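Long-range contacts in EDD domain protein, DegV family (PDB 3JR7), which is of unknown molecular function but, as a member of the DegV family, probably binds a lipid such as a fatty acid: residues 177-182 and 224-229; 99-104 and 131-136. All coordinates share one frame; numbering follows the deposited sequence.

Contact 1. Residues 177-182 and 224-229; sequences YFVLEN and RGMKKA
The carboxylate of Glu-181 carries the methyl of Met-226, present as selenomethionine, over one of its faces: CE sits 3.5 Å from OE2 and almost as near CD and OE1. It therefore rests against the flat of the group, leaving both oxygens to make weak, long ion pairs, OE1 with Lys-206 and OE2 with Arg-259. A bend at chi2 (-75°) folds the Glu-181 chain back so that the acid ends beside the helix start. Met-226 CE also lies 3.9 Å from Leu-180 O. Further along the Met-226 chain, SE packs 3.7 Å from Val-179 CG1, the two side chains running past each other in opposite senses. Here the helix 226-240 is laid on the sheet through strand 176-179. Gly-225 is the N-cap of that helix, with a positive phi (82°) that glycine adopts easily, and its O receives Ala-229 N at 3.1 Å. Residues alternate along the strand: Val-179 faces the helix, whereas Phe-178 belongs to the pocket that holds the bound polyether. The long, flexible methionine spans the wider gap at the helix start; one turn on, alanine's small size lets the helix approach closely, and CG1 of Val-179, anti to its own amide nitrogen (chi1 178°), comes within 4.2 Å of Ala-229 CB.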
loop_
_atom_site.group_PDB
_atom_site.type_symbol
_atom_site.label_atom_id
_atom_site.label_comp_id
_atom_site.label_asym_id
_atom_site.label_seq_id
_atom_site.Cartn_x
_atom_site.Cartn_y
_atom_site.Cartn_z
ATOM N N TYR A 177 -3.117 -0.993 9.508
ATOM C CA TYR A 177 -3.654 -2.122 10.288
ATOM C C TYR A 177 -4.235 -3.128 9.333
ATOM O O TYR A 177 -4.750 -2.744 8.281
ATOM C CB TYR A 177 -4.775 -1.612 11.188
ATOM C CG TYR A 177 -4.398 -0.435 12.031
ATOM C CD1 TYR A 177 -4.000 -0.600 13.344
ATOM C CD2 TYR A 177 -4.438 0.860 11.504
ATOM C CE1 TYR A 177 -3.627 0.494 14.112
ATOM C CE2 TYR A 177 -4.097 1.928 12.254
ATOM C CZ TYR A 177 -3.697 1.746 13.562
ATOM O OH TYR A 177 -3.345 2.838 14.316
ATOM N N PHE A 178 -4.181 -4.402 9.679
ATOM C CA PHE A 178 -4.822 -5.408 8.864
ATOM C C PHE A 178 -5.205 -6.642 9.637
ATOM O O PHE A 178 -4.615 -6.957 10.678
ATOM C CB PHE A 178 -3.994 -5.773 7.640
ATOM C CG PHE A 178 -2.642 -6.369 7.909
ATOM C CD1 PHE A 178 -2.419 -7.727 7.766
ATOM C CD2 PHE A 178 -1.557 -5.560 8.151
ATOM C CE1 PHE A 178 -1.145 -8.261 7.893
ATOM C CE2 PHE A 178 -0.261 -6.089 8.307
ATOM C CZ PHE A 178 -0.056 -7.413 8.199
ATOM N N VAL A 179 -6.201 -7.325 9.106
ATOM C CA VAL A 179 -6.618 -8.649 9.545
ATOM C C VAL A 179 -6.825 -9.511 8.285
ATOM O O VAL A 179 -7.537 -9.120 7.328
ATOM C CB VAL A 179 -7.950 -8.619 10.357
ATOM C CG1 VAL A 179 -8.361 -10.031 10.752
ATOM C CG2 VAL A 179 -7.818 -7.758 11.611
ATOM N N LEU A 180 -6.179 -10.661 8.277
ATOM C CA LEU A 180 -6.261 -11.593 7.177
ATOM C C LEU A 180 -6.896 -12.899 7.627
ATOM O O LEU A 180 -6.882 -13.206 8.807
ATOM C CB LEU A 180 -4.860 -11.932 6.665
ATOM C CG LEU A 180 -3.987 -10.724 6.328
ATOM C CD1 LEU A 180 -2.680 -11.196 5.672
ATOM C CD2 LEU A 180 -4.746 -9.720 5.471
ATOM N N GLU A 181 -7.429 -13.660 6.671
ATOM C CA GLU A 181 -7.766 -15.074 6.914
ATOM C C GLU A 181 -6.517 -15.910 6.836
ATOM O O GLU A 181 -6.427 -16.943 7.500
ATOM C CB GLU A 181 -8.786 -15.579 5.873
ATOM C CG GLU A 181 -10.104 -14.839 5.879
ATOM C CD GLU A 181 -11.028 -15.212 7.077
ATOM O OE1 GLU A 181 -10.632 -15.991 7.972
ATOM O OE2 GLU A 181 -12.171 -14.709 7.121
ATOM N N ASN A 182 -5.561 -15.501 5.989
ATOM C CA ASN A 182 -4.411 -16.349 5.694
ATOM C C ASN A 182 -3.061 -15.582 5.687
ATOM O O ASN A 182 -2.736 -14.919 4.712
ATOM C CB ASN A 182 -4.667 -17.010 4.348
ATOM C CG ASN A 182 -3.545 -17.934 3.924
ATOM O OD1 ASN A 182 -2.636 -18.216 4.710
ATOM N ND2 ASN A 182 -3.616 -18.438 2.670
ATOM N N ARG A 224 -10.888 -14.302 18.762
ATOM C CA ARG A 224 -11.470 -15.497 18.165
ATOM C C ARG A 224 -12.536 -15.157 17.166
ATOM O O ARG A 224 -13.551 -14.600 17.496
ATOM C CB ARG A 224 -12.039 -16.420 19.237
ATOM C CG ARG A 224 -10.987 -16.938 20.143
ATOM C CD ARG A 224 -11.517 -18.103 20.949
ATOM N NE ARG A 224 -10.468 -18.609 21.811
ATOM C CZ ARG A 224 -10.639 -19.578 22.709
ATOM N NH1 ARG A 224 -11.815 -20.166 22.882
ATOM N NH2 ARG A 224 -9.619 -19.951 23.448
ATOM N N GLY A 225 -12.303 -15.506 15.925
ATOM C CA GLY A 225 -13.229 -15.214 14.860
ATOM C C GLY A 225 -13.130 -13.802 14.295
ATOM O O GLY A 225 -12.746 -12.837 14.971
HETATM N N MSE A 226 -13.537 -13.689 13.050
HETATM C CA MSE A 226 -13.352 -12.482 12.272
HETATM C C MSE A 226 -14.203 -11.338 12.805
HETATM O O MSE A 226 -13.815 -10.180 12.729
HETATM C CB MSE A 226 -13.721 -12.825 10.833
HETATM C CG MSE A 226 -13.539 -11.803 9.885
HETATM SE SE MSE A 226 -11.787 -11.022 9.853
HETATM C CE MSE A 226 -10.686 -12.633 9.510
ATOM N N LYS A 227 -15.396 -11.651 13.311
ATOM C CA LYS A 227 -16.313 -10.610 13.744
ATOM C C LYS A 227 -15.731 -9.843 14.917
ATOM O O LYS A 227 -15.744 -8.589 14.935
ATOM C CB LYS A 227 -17.651 -11.216 14.143
ATOM C CG LYS A 227 -18.699 -10.153 14.471
ATOM C CD LYS A 227 -20.037 -10.803 14.878
ATOM C CE LYS A 227 -20.521 -10.295 16.219
ATOM N NZ LYS A 227 -19.565 -10.661 17.355
ATOM N N LYS A 228 -15.231 -10.581 15.910
ATOM C CA LYS A 228 -14.589 -9.926 17.047
ATOM C C LYS A 228 -13.255 -9.244 16.630
ATOM O O LYS A 228 -12.916 -8.176 17.145
ATOM C CB LYS A 228 -14.372 -10.892 18.187
ATOM C CG LYS A 228 -15.648 -11.163 18.960
ATOM C CD LYS A 228 -15.414 -12.216 20.068
ATOM C CE LYS A 228 -16.710 -12.528 20.842
ATOM N NZ LYS A 228 -16.333 -12.666 22.311
ATOM N N ALA A 229 -12.514 -9.847 15.708
ATOM C CA ALA A 229 -11.235 -9.257 15.267
ATOM C C ALA A 229 -11.472 -7.905 14.570
ATOM O O ALA A 229 -10.703 -6.959 14.745
ATOM C CB ALA A 229 -10.461 -10.227 14.355
#

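Contact 2. Residues 99-104 and 131-136; sequences IYVVTL and IHVFNS
Strands 98-103 and 130-135 are the two parallel arms of a beta-alpha-beta unit whose connection is helix 111-126, and Val-101 pairs with Val-133 at the middle of the paired residues. The backbone ladder runs from His-132 N to Ile-99 O (2.9 Å) and Val-101 N to His-132 O (2.8 Å), through Phe-134 N to Val-101 O, to Thr-103 N on Phe-134 O. On the face of Tyr-100 and Phe-134 the two aromatic side chains extend next to each other from neighbouring strands, with Tyr-100 CD1 3.8 Å from Phe-134 CE2 near the edge of the phenyl ring. One face of that ring is covered by His-132 CD2, and helices 141-155 and 160-173 close over this layer; there Tyr-100 OH bonds Glu-154 and His-132 NE2 bonds Glu-168, satisfying the polar ends. On the other face two valines, beta-branched and so suited to an extended strand, stand next to each other, Val-101 CB 4.1 Å from Val-133 CG2, beneath helices 85-92 and 111-126. Where the strands finish, Ser-136 turns its hydroxyl back (chi1 68°), and OG donates to Thr-103 O at 2.7 Å, approaching within the plane of the carbonyl, where a lone pair lies. Ser-136 N reaches Thr-103 O at 3.1 Å, so two bonds grip it. The parallel part of a mixed sheet, with helices on both faces, makes a three-layer alpha/beta/alpha arrangement with beta-alpha-beta crossovers.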
loop_
_atom_site.group_PDB
_atom_site.type_symbol
_atom_site.label_atom_id
_atom_site.label_comp_id
_atom_site.label_asym_id
_atom_site.label_seq_id
_atom_site.Cartn_x
_atom_site.Cartn_y
_atom_site.Cartn_z
ATOM N N ILE A 99 8.990 14.892 -10.091
ATOM C CA ILE A 99 8.676 13.477 -9.991
ATOM C C ILE A 99 8.625 13.024 -8.530
ATOM O O ILE A 99 9.591 13.190 -7.777
ATOM C CB ILE A 99 9.700 12.622 -10.718
ATOM C CG1 ILE A 99 9.849 13.121 -12.172
ATOM C CG2 ILE A 99 9.278 11.112 -10.643
ATOM C CD1 ILE A 99 8.586 12.921 -13.068
ATOM N N TYR A 100 7.494 12.443 -8.141
ATOM C CA TYR A 100 7.289 11.941 -6.774
ATOM C C TYR A 100 7.077 10.456 -6.900
ATOM O O TYR A 100 6.257 10.033 -7.684
ATOM C CB TYR A 100 6.041 12.582 -6.150
ATOM C CG TYR A 100 6.071 14.079 -6.083
ATOM C CD1 TYR A 100 6.816 14.733 -5.104
ATOM C CD2 TYR A 100 5.328 14.848 -6.973
ATOM C CE1 TYR A 100 6.867 16.109 -5.048
ATOM C CE2 TYR A 100 5.339 16.256 -6.903
ATOM C CZ TYR A 100 6.124 16.870 -5.934
ATOM O OH TYR A 100 6.157 18.224 -5.833
ATOM N N VAL A 101 7.806 9.653 -6.151
ATOM C CA VAL A 101 7.706 8.195 -6.246
ATOM C C VAL A 101 7.231 7.662 -4.892
ATOM O O VAL A 101 7.756 8.074 -3.834
ATOM C CB VAL A 101 9.064 7.574 -6.643
ATOM C CG1 VAL A 101 8.911 6.072 -7.052
ATOM C CG2 VAL A 101 9.725 8.374 -7.773
ATOM N N VAL A 102 6.245 6.780 -4.898
ATOM C CA VAL A 102 5.710 6.209 -3.656
ATOM C C VAL A 102 5.841 4.710 -3.710
ATOM O O VAL A 102 5.382 4.104 -4.673
ATOM C CB VAL A 102 4.240 6.552 -3.476
ATOM C CG1 VAL A 102 3.719 5.927 -2.103
ATOM C CG2 VAL A 102 4.050 8.078 -3.512
ATOM N N THR A 103 6.523 4.125 -2.734
ATOM C CA THR A 103 6.823 2.710 -2.720
ATOM C C THR A 103 6.362 2.030 -1.466
ATOM O O THR A 103 6.133 2.662 -0.430
ATOM C CB THR A 103 8.355 2.399 -2.865
ATOM O OG1 THR A 103 9.054 2.711 -1.655
ATOM C CG2 THR A 103 8.974 3.151 -4.060
ATOM N N LEU A 104 6.221 0.717 -1.582
ATOM C CA LEU A 104 6.183 -0.192 -0.442
ATOM C C LEU A 104 7.247 0.149 0.602
ATOM O O LEU A 104 8.340 0.594 0.263
ATOM C CB LEU A 104 6.456 -1.623 -0.939
ATOM C CG LEU A 104 5.310 -2.436 -1.525
ATOM C CD1 LEU A 104 5.887 -3.477 -2.516
ATOM C CD2 LEU A 104 4.491 -3.068 -0.420
ATOM N N ILE A 131 13.425 14.739 -8.338
ATOM C CA ILE A 131 12.865 13.427 -8.118
ATOM C C ILE A 131 12.991 13.083 -6.628
ATOM O O ILE A 131 14.081 13.155 -6.045
ATOM C CB ILE A 131 13.638 12.354 -8.893
ATOM C CG1 ILE A 131 13.669 12.681 -10.388
ATOM C CG2 ILE A 131 12.988 10.967 -8.671
ATOM C CD1 ILE A 131 14.723 11.875 -11.174
ATOM N N HIS A 132 11.885 12.717 -6.010
ATOM C CA HIS A 132 11.898 12.296 -4.618
ATOM C C HIS A 132 11.183 10.979 -4.462
ATOM O O HIS A 132 10.040 10.819 -4.918
ATOM C CB HIS A 132 11.279 13.342 -3.677
ATOM C CG HIS A 132 11.420 12.966 -2.240
ATOM N ND1 HIS A 132 12.567 13.220 -1.526
ATOM C CD2 HIS A 132 10.626 12.222 -1.427
ATOM C CE1 HIS A 132 12.440 12.715 -0.306
ATOM N NE2 HIS A 132 11.272 12.101 -0.225
ATOM N N VAL A 133 11.850 10.026 -3.802
ATOM C CA VAL A 133 11.280 8.720 -3.517
ATOM C C VAL A 133 10.762 8.690 -2.031
ATOM O O VAL A 133 11.560 8.878 -1.092
ATOM C CB VAL A 133 12.303 7.603 -3.727
ATOM C CG1 VAL A 133 11.655 6.254 -3.447
ATOM C CG2 VAL A 133 12.853 7.635 -5.171
ATOM N N PHE A 134 9.457 8.474 -1.842
ATOM C CA PHE A 134 8.854 8.355 -0.509
ATOM C C PHE A 134 8.792 6.851 -0.138
ATOM O O PHE A 134 8.192 6.037 -0.832
ATOM C CB PHE A 134 7.439 8.938 -0.462
ATOM C CG PHE A 134 7.343 10.396 -0.750
ATOM C CD1 PHE A 134 7.643 11.333 0.227
ATOM C CD2 PHE A 134 6.898 10.837 -1.983
ATOM C CE1 PHE A 134 7.563 12.702 -0.047
ATOM C CE2 PHE A 134 6.800 12.175 -2.268
ATOM C CZ PHE A 134 7.131 13.119 -1.311
ATOM N N ASN A 135 9.485 6.468 0.913
ATOM C CA ASN A 135 9.319 5.157 1.503
ATOM C C ASN A 135 8.016 5.265 2.281
ATOM O O ASN A 135 7.978 5.931 3.291
ATOM C CB ASN A 135 10.492 4.906 2.462
ATOM C CG ASN A 135 10.303 3.704 3.353
ATOM O OD1 ASN A 135 9.373 2.921 3.174
ATOM N ND2 ASN A 135 11.214 3.539 4.320
ATOM N N SER A 136 6.965 4.579 1.863
ATOM C CA SER A 136 5.680 4.675 2.547
ATOM C C SER A 136 5.695 4.149 3.968
ATOM O O SER A 136 4.865 4.534 4.680
ATOM C CB SER A 136 4.570 3.911 1.816
ATOM O OG SER A 136 4.774 2.517 1.851
#

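Both segments of contact 2 precede those of contact 1 in sequence. The contacts lie on opposite sides of the chain's centre, their own centres 30 Å apart and their nearest atoms about 10 Å apart, and share no strand, helix or sheet. Contact 2 joins neighbouring strands of the sheet that includes 22-27, whereas contact 1 sets helix 226-240 against the other sheet, the one containing 176-179 and 294-297. Each nevertheless borders the same bound polyether: side chains of Leu-104 and Leu-180 come to about 4 and 5 Å from it. The molecule probably comes from the crystallisation liquor, yet its place is consistent with a lipid pocket between the two halves.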